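Local structure of ABC transporter, substrate binding protein (Mannopine) (Agrobacterium fabrum, 5L9S) at residues T109-A114 and V206-L211; N123-A128 and G225-G230. The protein acts as the periplasmic solute-binding protein of an ABC transporter and probably delivers mannopine for uptake. All blocks are in the same frame, centred on the assembly; numbering follows the deposited sequence.

How the interactions relate
Both interactions reach the same sheet, in which strands 103-116 and 224-240 are neighbours; their centres are 9 Å apart. Interaction 1 is the more buried: ten of its eleven touching residues are shielded, and it joins two strands mainly by backbone hydrogen bonds. Interaction 2 lies farther from the centre of the chain and is partly buried. There a loop and the start of helix 127-130 meet strand 224-240 through two side-chain-to-carbonyl bonds. L113 connects them. Its carbonyl takes a probable hydrogen bond from the S227 backbone N, and its side chain packs against T126 O, with CD2 at 3.3 Å.

Interaction 1: T109-A114 and V206-L211; sequences TSTLLA and VGQIWL
Strands 109-114 and 206-210 run antiparallel, 162° between their directions, and L112 with I209 and A114 with G207 are the hydrogen-bonded pairs. Each of these pairs is closed by two N-H...O bonds; A114 N to G207 O is almost straight, 178° at the hydrogen. T111 with W210 and L113 with Q208 are non-hydrogen-bonded pairs. Here CA-H groups lean on carbonyls instead, as Q208 CA does on L112 O at 3.3 Å. Past the last pair, L211 N still reaches S110 O at 3.0 Å. This donor sits above the carbonyl plane, consistent with the chain turning into helix 211-219 there, with W210 at the N-cap position.

T111, L113, Q208 and W210 share one face of the sheet. T111 and W210 lie side by side and point the same way. T111 OG1 meets the edge of the indole in its plane, 3.5 Å from W210 CD1. The other branch, CG2, stands anti to the backbone N (OG1 at chi1 -54°) and packs on Q208 CG at 3.7 Å. L113 CD1 crosses over to V206 CG1, 3.6 Å away. Helices 127-130 and 149-158 lie over this face.

On the other face A114 CB rests on I209 CG1 at 3.7 Å. I209 CG1 stands between its own backbone N and carbonyl carbon, and it is this branch, continued by CD1, that meets the A114 methyl. L112 CD2 meets L211 CD1 obliquely at 4.1 Å, near W226 and Y228 of strand 224-240.

Strand 206-210 pairs antiparallel with 103-116 and parallel with 140-143. A mixed sheet packed against helices is consistent with an alpha/beta lobe of a periplasmic binding protein.

Interaction 2: N123-A128 and G225-G230; sequences NPQTWA and GWSYDG
S227 OG donates to Q125 O at 2.6 Å, and W127 NE1 donates to G230 O at 2.8 Å. These two bonds join the 123-128 segment to 225-230. The S227 hydroxyl comes in tilted 20° from the carbonyl plane of Q125. Its OG is anti to its backbone N, chi1 171°, and this turns it toward the loop. The indole bond is nearly straight, 166° at the hydrogen, and G230 O lies in the ring plane at its edge. Seen from the carbonyl, the ring N stands well above the carbonyl plane of G230.

Side-chain contacts flank these bonds. Q125 OE1 lies 3.6 Å from S227 CB. T126 and D229 run side by side, and CG2 of T126 touches OD1 of D229 at 3.4 Å.

A second shell positions these groups. S227 OG also accepts from D229 N at 3.2 Å, which closes an ST turn where the strand bends. T126 is the N-cap of helix 127-130: its OG1 accepts from D129 N, and D129 OD2 in turn accepts from Q125 N. The W127 ring meets F232 and packs on A154, L157 and A158 of helix 149-158, which probably helps fix its rotation.

S227 OG thus serves as both donor and acceptor, joining the Q125 carbonyl to the turn at D229. With the indole bond, it ties the helix start to the corner of strand 224-240. The contact is carried by two neutral donors on backbone carbonyls, while the D229 carboxylate has a long, weak ion pair with R301.

Interaction 1: T109-A114 and V206-L211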
ATOM      1  N   THR A 109       2.806   1.584  -0.400  1.00 39.53           N
ATOM      2  CA  THR A 109       3.264   1.918   0.916  1.00 40.66           C
ATOM      3  C   THR A 109       3.737   0.632   1.568  1.00 44.26           C
ATOM      4  O   THR A 109       3.271  -0.456   1.218  1.00 45.16           O
ATOM      5  CB  THR A 109       2.161   2.757   1.613  1.00 58.99           C
ATOM      6  OG1 THR A 109       2.316   4.094   1.131  1.00 61.61           O
ATOM      7  CG2 THR A 109       2.298   2.811   3.108  1.00 64.53           C
ATOM      8  N   SER A 110       4.696   0.752   2.476  1.00 38.54           N
ATOM      9  CA  SER A 110       5.255  -0.391   3.161  1.00 37.40           C
ATOM     10  C   SER A 110       4.756  -0.541   4.593  1.00 40.55           C
ATOM     11  O   SER A 110       4.475   0.441   5.280  1.00 39.93           O
ATOM     12  CB  SER A 110       6.781  -0.329   3.140  1.00 38.45           C
ATOM     13  OG  SER A 110       7.312  -0.444   1.830  1.00 46.37           O
ATOM     14  N   THR A 111       4.619  -1.793   5.015  1.00 37.15           N
ATOM     15  CA  THR A 111       4.298  -2.212   6.378  1.00 37.58           C
ATOM     16  C   THR A 111       5.481  -3.129   6.644  1.00 40.70           C
ATOM     17  O   THR A 111       5.701  -4.086   5.912  1.00 40.47           O
ATOM     18  CB  THR A 111       2.917  -2.907   6.511  1.00 44.39           C
ATOM     19  OG1 THR A 111       1.889  -2.083   5.958  1.00 41.65           O
ATOM     20  CG2 THR A 111       2.549  -3.168   7.953  1.00 37.23           C
ATOM     21  N   LEU A 112       6.321  -2.747   7.580  1.00 37.53           N
ATOM     22  CA  LEU A 112       7.539  -3.487   7.824  1.00 37.77           C
ATOM     23  C   LEU A 112       7.904  -3.610   9.288  1.00 41.18           C
ATOM     24  O   LEU A 112       7.224  -3.068  10.161  1.00 40.99           O
ATOM     25  CB  LEU A 112       8.722  -2.841   7.040  1.00 37.20           C
ATOM     26  CG  LEU A 112       8.839  -1.306   6.895  1.00 39.09           C
ATOM     27  CD1 LEU A 112       8.862  -0.571   8.247  1.00 39.61           C
ATOM     28  CD2 LEU A 112      10.056  -0.971   6.138  1.00 40.67           C
ATOM     29  N   LEU A 113       9.019  -4.297   9.526  1.00 36.58           N
ATOM     30  CA  LEU A 113       9.621  -4.518  10.809  1.00 37.10           C
ATOM     31  C   LEU A 113      10.416  -3.275  11.150  1.00 40.13           C
ATOM     32  O   LEU A 113      11.325  -2.894  10.418  1.00 38.58           O
ATOM     33  CB  LEU A 113      10.549  -5.751  10.725  1.00 38.58           C
ATOM     34  CG  LEU A 113      11.430  -6.051  11.948  1.00 45.67           C
ATOM     35  CD1 LEU A 113      10.621  -6.432  13.120  1.00 46.53           C
ATOM     36  CD2 LEU A 113      12.365  -7.143  11.650  1.00 50.52           C
ATOM     37  N   ALA A 114      10.040  -2.630  12.239  1.00 39.16           N
ATOM     38  CA  ALA A 114      10.702  -1.454  12.767  1.00 40.06           C
ATOM     39  C   ALA A 114      11.081  -1.797  14.212  1.00 46.53           C
ATOM     40  O   ALA A 114      10.415  -2.615  14.863  1.00 45.66           O
ATOM     41  CB  ALA A 114       9.772  -0.269  12.725  1.00 40.29           C
ATOM     42  N   VAL A 206      10.170  -3.705  19.307  1.00 48.54           N
ATOM     43  CA  VAL A 206      10.132  -4.413  18.025  1.00 45.70           C
ATOM     44  C   VAL A 206       8.682  -4.487  17.553  1.00 47.00           C
ATOM     45  O   VAL A 206       7.843  -4.989  18.288  1.00 48.49           O
ATOM     46  CB  VAL A 206      10.747  -5.829  18.112  1.00 50.60           C
ATOM     47  CG1 VAL A 206      10.757  -6.491  16.739  1.00 48.26           C
ATOM     48  CG2 VAL A 206      12.155  -5.794  18.696  1.00 52.27           C
ATOM     49  N   GLY A 207       8.392  -4.000  16.346  1.00 39.14           N
ATOM     50  CA  GLY A 207       7.025  -4.006  15.851  1.00 37.04           C
ATOM     51  C   GLY A 207       6.820  -3.953  14.363  1.00 42.56           C
ATOM     52  O   GLY A 207       7.742  -3.654  13.614  1.00 42.33           O
ATOM     53  N   GLN A 208       5.603  -4.289  13.930  1.00 41.04           N
ATOM     54  CA  GLN A 208       5.192  -4.221  12.542  1.00 39.99           C
ATOM     55  C   GLN A 208       4.400  -2.915  12.458  1.00 46.67           C
ATOM     56  O   GLN A 208       3.324  -2.801  13.056  1.00 44.87           O
ATOM     57  CB  GLN A 208       4.332  -5.430  12.151  1.00 40.88           C
ATOM     58  CG  GLN A 208       3.707  -5.290  10.776  1.00 46.71           C
ATOM     59  CD  GLN A 208       2.918  -6.511  10.383  1.00 56.07           C
ATOM     60  OE1 GLN A 208       3.446  -7.487   9.861  1.00 56.95           O
ATOM     61  NE2 GLN A 208       1.632  -6.470  10.555  1.00 54.02           N
ATOM     62  N   ILE A 209       4.993  -1.894  11.822  1.00 44.31           N
ATOM     63  CA  ILE A 209       4.353  -0.578  11.683  1.00 44.10           C
ATOM     64  C   ILE A 209       4.423  -0.091  10.231  1.00 45.45           C
ATOM     65  O   ILE A 209       5.013  -0.773   9.400  1.00 43.01           O
ATOM     66  CB  ILE A 209       4.872   0.464  12.713  1.00 48.52           C
ATOM     67  CG1 ILE A 209       6.299   0.924  12.406  1.00 48.28           C
ATOM     68  CG2 ILE A 209       4.722  -0.051  14.169  1.00 53.38           C
ATOM     69  CD1 ILE A 209       6.776   2.129  13.251  1.00 60.63           C
ATOM     70  N   TRP A 210       3.790   1.049   9.914  1.00 43.13           N
ATOM     71  CA  TRP A 210       3.864   1.598   8.561  1.00 42.30           C
ATOM     72  C   TRP A 210       5.179   2.370   8.410  1.00 45.02           C
ATOM     73  O   TRP A 210       5.559   3.122   9.316  1.00 45.08           O
ATOM     74  CB  TRP A 210       2.692   2.558   8.266  1.00 42.21           C
ATOM     75  CG  TRP A 210       1.309   1.966   8.229  1.00 44.85           C
ATOM     76  CD1 TRP A 210       0.918   0.804   7.622  1.00 47.91           C
ATOM     77  CD2 TRP A 210       0.108   2.577   8.737  1.00 46.06           C
ATOM     78  NE1 TRP A 210      -0.433   0.598   7.821  1.00 48.49           N
ATOM     79  CE2 TRP A 210      -0.957   1.682   8.484  1.00 50.35           C
ATOM     80  CE3 TRP A 210      -0.163   3.776   9.429  1.00 48.91           C
ATOM     81  CZ2 TRP A 210      -2.278   1.969   8.852  1.00 51.18           C
ATOM     82  CZ3 TRP A 210      -1.479   4.067   9.780  1.00 51.60           C
ATOM     83  CH2 TRP A 210      -2.513   3.161   9.516  1.00 52.44           C
ATOM     84  N   LEU A 211       5.858   2.225   7.252  1.00 41.36           N
ATOM     85  CA  LEU A 211       7.074   2.986   6.942  1.00 40.83           C
ATOM     86  C   LEU A 211       6.873   4.504   7.105  1.00 43.48           C
ATOM     87  O   LEU A 211       7.767   5.173   7.605  1.00 45.05           O
ATOM     88  CB  LEU A 211       7.614   2.655   5.547  1.00 39.71           C
ATOM     89  CG  LEU A 211       8.971   3.272   5.131  1.00 42.56           C
ATOM     90  CD1 LEU A 211      10.035   3.092   6.207  1.00 42.05           C
ATOM     91  CD2 LEU A 211       9.433   2.702   3.825  1.00 42.84           C
TER

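Interaction 2: N123-A128 and G225-G230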
ATOM      1  N   ASN A 123      20.209  -5.437  16.179  1.00 58.69           N
ATOM      2  CA  ASN A 123      18.792  -5.198  15.956  1.00 55.38           C
ATOM      3  C   ASN A 123      18.126  -6.290  15.104  1.00 58.48           C
ATOM      4  O   ASN A 123      18.815  -6.962  14.331  1.00 58.98           O
ATOM      5  CB  ASN A 123      18.588  -3.809  15.369  1.00 50.52           C
ATOM      6  CG  ASN A 123      19.252  -2.723  16.165  1.00 61.00           C
ATOM      7  OD1 ASN A 123      20.161  -2.058  15.697  1.00 62.32           O
ATOM      8  ND2 ASN A 123      18.825  -2.538  17.395  1.00 49.16           N
ATOM      9  N   PRO A 124      16.801  -6.531  15.270  1.00 53.72           N
ATOM     10  CA  PRO A 124      16.152  -7.584  14.466  1.00 51.83           C
ATOM     11  C   PRO A 124      16.057  -7.182  12.997  1.00 53.09           C
ATOM     12  O   PRO A 124      15.747  -6.028  12.696  1.00 50.48           O
ATOM     13  CB  PRO A 124      14.762  -7.735  15.097  1.00 53.36           C
ATOM     14  CG  PRO A 124      14.700  -6.765  16.215  1.00 58.75           C
ATOM     15  CD  PRO A 124      15.826  -5.819  16.126  1.00 54.98           C
ATOM     16  N   GLN A 125      16.330  -8.121  12.078  1.00 48.63           N
ATOM     17  CA  GLN A 125      16.306  -7.781  10.653  1.00 44.64           C
ATOM     18  C   GLN A 125      15.253  -8.554   9.844  1.00 45.48           C
ATOM     19  O   GLN A 125      14.952  -8.171   8.714  1.00 42.57           O
ATOM     20  CB  GLN A 125      17.713  -7.909  10.042  1.00 45.76           C
ATOM     21  CG  GLN A 125      18.740  -6.907  10.622  1.00 39.02           C
ATOM     22  CD  GLN A 125      18.241  -5.472  10.614  1.00 64.45           C
ATOM     23  OE1 GLN A 125      17.949  -4.877   9.572  1.00 61.28           O
ATOM     24  NE2 GLN A 125      18.121  -4.877  11.789  1.00 60.97           N
ATOM     25  N   THR A 126      14.679  -9.627  10.420  1.00 42.00           N
ATOM     26  CA  THR A 126      13.675 -10.446   9.761  1.00 40.64           C
ATOM     27  C   THR A 126      12.484 -10.666  10.670  1.00 47.44           C
ATOM     28  O   THR A 126      12.561 -10.389  11.863  1.00 49.63           O
ATOM     29  CB  THR A 126      14.263 -11.803   9.354  1.00 42.16           C
ATOM     30  OG1 THR A 126      14.606 -12.511  10.529  1.00 51.26           O
ATOM     31  CG2 THR A 126      15.471 -11.679   8.438  1.00 39.78           C
ATOM     32  N   TRP A 127      11.389 -11.213  10.126  1.00 44.19           N
ATOM     33  CA  TRP A 127      10.224 -11.578  10.920  1.00 44.37           C
ATOM     34  C   TRP A 127      10.603 -12.700  11.931  1.00 52.95           C
ATOM     35  O   TRP A 127      10.078 -12.719  13.042  1.00 53.43           O
ATOM     36  CB  TRP A 127       9.048 -11.976  10.012  1.00 41.74           C
ATOM     37  CG  TRP A 127       8.542 -10.840   9.163  1.00 40.50           C
ATOM     38  CD1 TRP A 127       8.474 -10.797   7.795  1.00 42.22           C
ATOM     39  CD2 TRP A 127       8.011  -9.590   9.633  1.00 39.17           C
ATOM     40  NE1 TRP A 127       7.925  -9.610   7.387  1.00 39.77           N
ATOM     41  CE2 TRP A 127       7.638  -8.843   8.494  1.00 41.12           C
ATOM     42  CE3 TRP A 127       7.777  -9.043  10.917  1.00 40.75           C
ATOM     43  CZ2 TRP A 127       7.106  -7.550   8.593  1.00 39.55           C
ATOM     44  CZ3 TRP A 127       7.253  -7.765  11.015  1.00 40.86           C
ATOM     45  CH2 TRP A 127       6.922  -7.032   9.865  1.00 39.93           C
ATOM     46  N   ALA A 128      11.570 -13.576  11.570  1.00 51.66           N
ATOM     47  CA  ALA A 128      12.068 -14.628  12.463  1.00 53.28           C
ATOM     48  C   ALA A 128      12.719 -14.007  13.691  1.00 58.71           C
ATOM     49  O   ALA A 128      12.547 -14.537  14.791  1.00 60.53           O
ATOM     50  CB  ALA A 128      13.062 -15.515  11.734  1.00 54.58           C
ATOM     51  N   GLY A 225      14.957   2.232  13.682  1.00 48.45           N
ATOM     52  CA  GLY A 225      15.433   1.622  12.460  1.00 46.59           C
ATOM     53  C   GLY A 225      14.348   0.744  11.871  1.00 46.04           C
ATOM     54  O   GLY A 225      13.324   0.501  12.505  1.00 44.11           O
ATOM     55  N   TRP A 226      14.562   0.254  10.665  1.00 42.30           N
ATOM     56  CA  TRP A 226      13.618  -0.657  10.044  1.00 41.31           C
ATOM     57  C   TRP A 226      14.320  -1.552   9.069  1.00 44.10           C
ATOM     58  O   TRP A 226      15.462  -1.269   8.677  1.00 44.76           O
ATOM     59  CB  TRP A 226      12.413   0.064   9.399  1.00 39.27           C
ATOM     60  CG  TRP A 226      12.783   1.158   8.447  1.00 39.77           C
ATOM     61  CD1 TRP A 226      13.095   1.036   7.127  1.00 41.40           C
ATOM     62  CD2 TRP A 226      12.866   2.555   8.751  1.00 40.39           C
ATOM     63  NE1 TRP A 226      13.381   2.273   6.590  1.00 40.89           N
ATOM     64  CE2 TRP A 226      13.241   3.222   7.564  1.00 43.49           C
ATOM     65  CE3 TRP A 226      12.678   3.308   9.920  1.00 42.39           C
ATOM     66  CZ2 TRP A 226      13.396   4.603   7.505  1.00 43.39           C
ATOM     67  CZ3 TRP A 226      12.865   4.676   9.866  1.00 44.19           C
ATOM     68  CH2 TRP A 226      13.217   5.308   8.672  1.00 44.45           C
ATOM     69  N   SER A 227      13.648  -2.657   8.697  1.00 38.47           N
ATOM     70  CA  SER A 227      14.178  -3.604   7.725  1.00 37.27           C
ATOM     71  C   SER A 227      13.198  -3.835   6.558  1.00 39.38           C
ATOM     72  O   SER A 227      11.997  -3.965   6.791  1.00 37.38           O
ATOM     73  CB  SER A 227      14.532  -4.909   8.428  1.00 38.53           C
ATOM     74  OG  SER A 227      14.850  -5.872   7.445  1.00 44.67           O
ATOM     75  N   TYR A 228      13.714  -3.910   5.315  1.00 37.10           N
ATOM     76  CA  TYR A 228      12.885  -4.184   4.120  1.00 35.75           C
ATOM     77  C   TYR A 228      12.717  -5.664   3.846  1.00 38.67           C
ATOM     78  O   TYR A 228      12.000  -6.008   2.920  1.00 40.25           O
ATOM     79  CB  TYR A 228      13.395  -3.457   2.852  1.00 36.04           C
ATOM     80  CG  TYR A 228      13.499  -1.961   3.021  1.00 37.27           C
ATOM     81  CD1 TYR A 228      12.370  -1.184   3.273  1.00 38.13           C
ATOM     82  CD2 TYR A 228      14.726  -1.320   2.938  1.00 38.61           C
ATOM     83  CE1 TYR A 228      12.474   0.188   3.493  1.00 37.63           C
ATOM     84  CE2 TYR A 228      14.841   0.046   3.158  1.00 40.10           C
ATOM     85  CZ  TYR A 228      13.713   0.797   3.429  1.00 45.51           C
ATOM     86  OH  TYR A 228      13.848   2.145   3.642  1.00 50.51           O
ATOM     87  N   ASP A 229      13.352  -6.534   4.645  1.00 33.97           N
ATOM     88  CA  ASP A 229      13.262  -7.980   4.509  1.00 35.16           C
ATOM     89  C   ASP A 229      11.852  -8.419   4.942  1.00 40.71           C
ATOM     90  O   ASP A 229      11.446  -8.197   6.104  1.00 40.48           O
ATOM     91  CB  ASP A 229      14.344  -8.666   5.352  1.00 39.43           C
ATOM     92  CG  ASP A 229      14.598 -10.103   4.976  1.00 58.43           C
ATOM     93  OD1 ASP A 229      13.902 -10.989   5.526  1.00 59.64           O
ATOM     94  OD2 ASP A 229      15.557 -10.353   4.202  1.00 68.46           O
ATOM     95  N   GLY A 230      11.101  -8.951   3.966  1.00 37.47           N
ATOM     96  CA  GLY A 230       9.727  -9.387   4.143  1.00 37.67           C
ATOM     97  C   GLY A 230       8.740  -8.253   4.357  1.00 43.10           C
ATOM     98  O   GLY A 230       7.639  -8.484   4.873  1.00 43.16           O
TER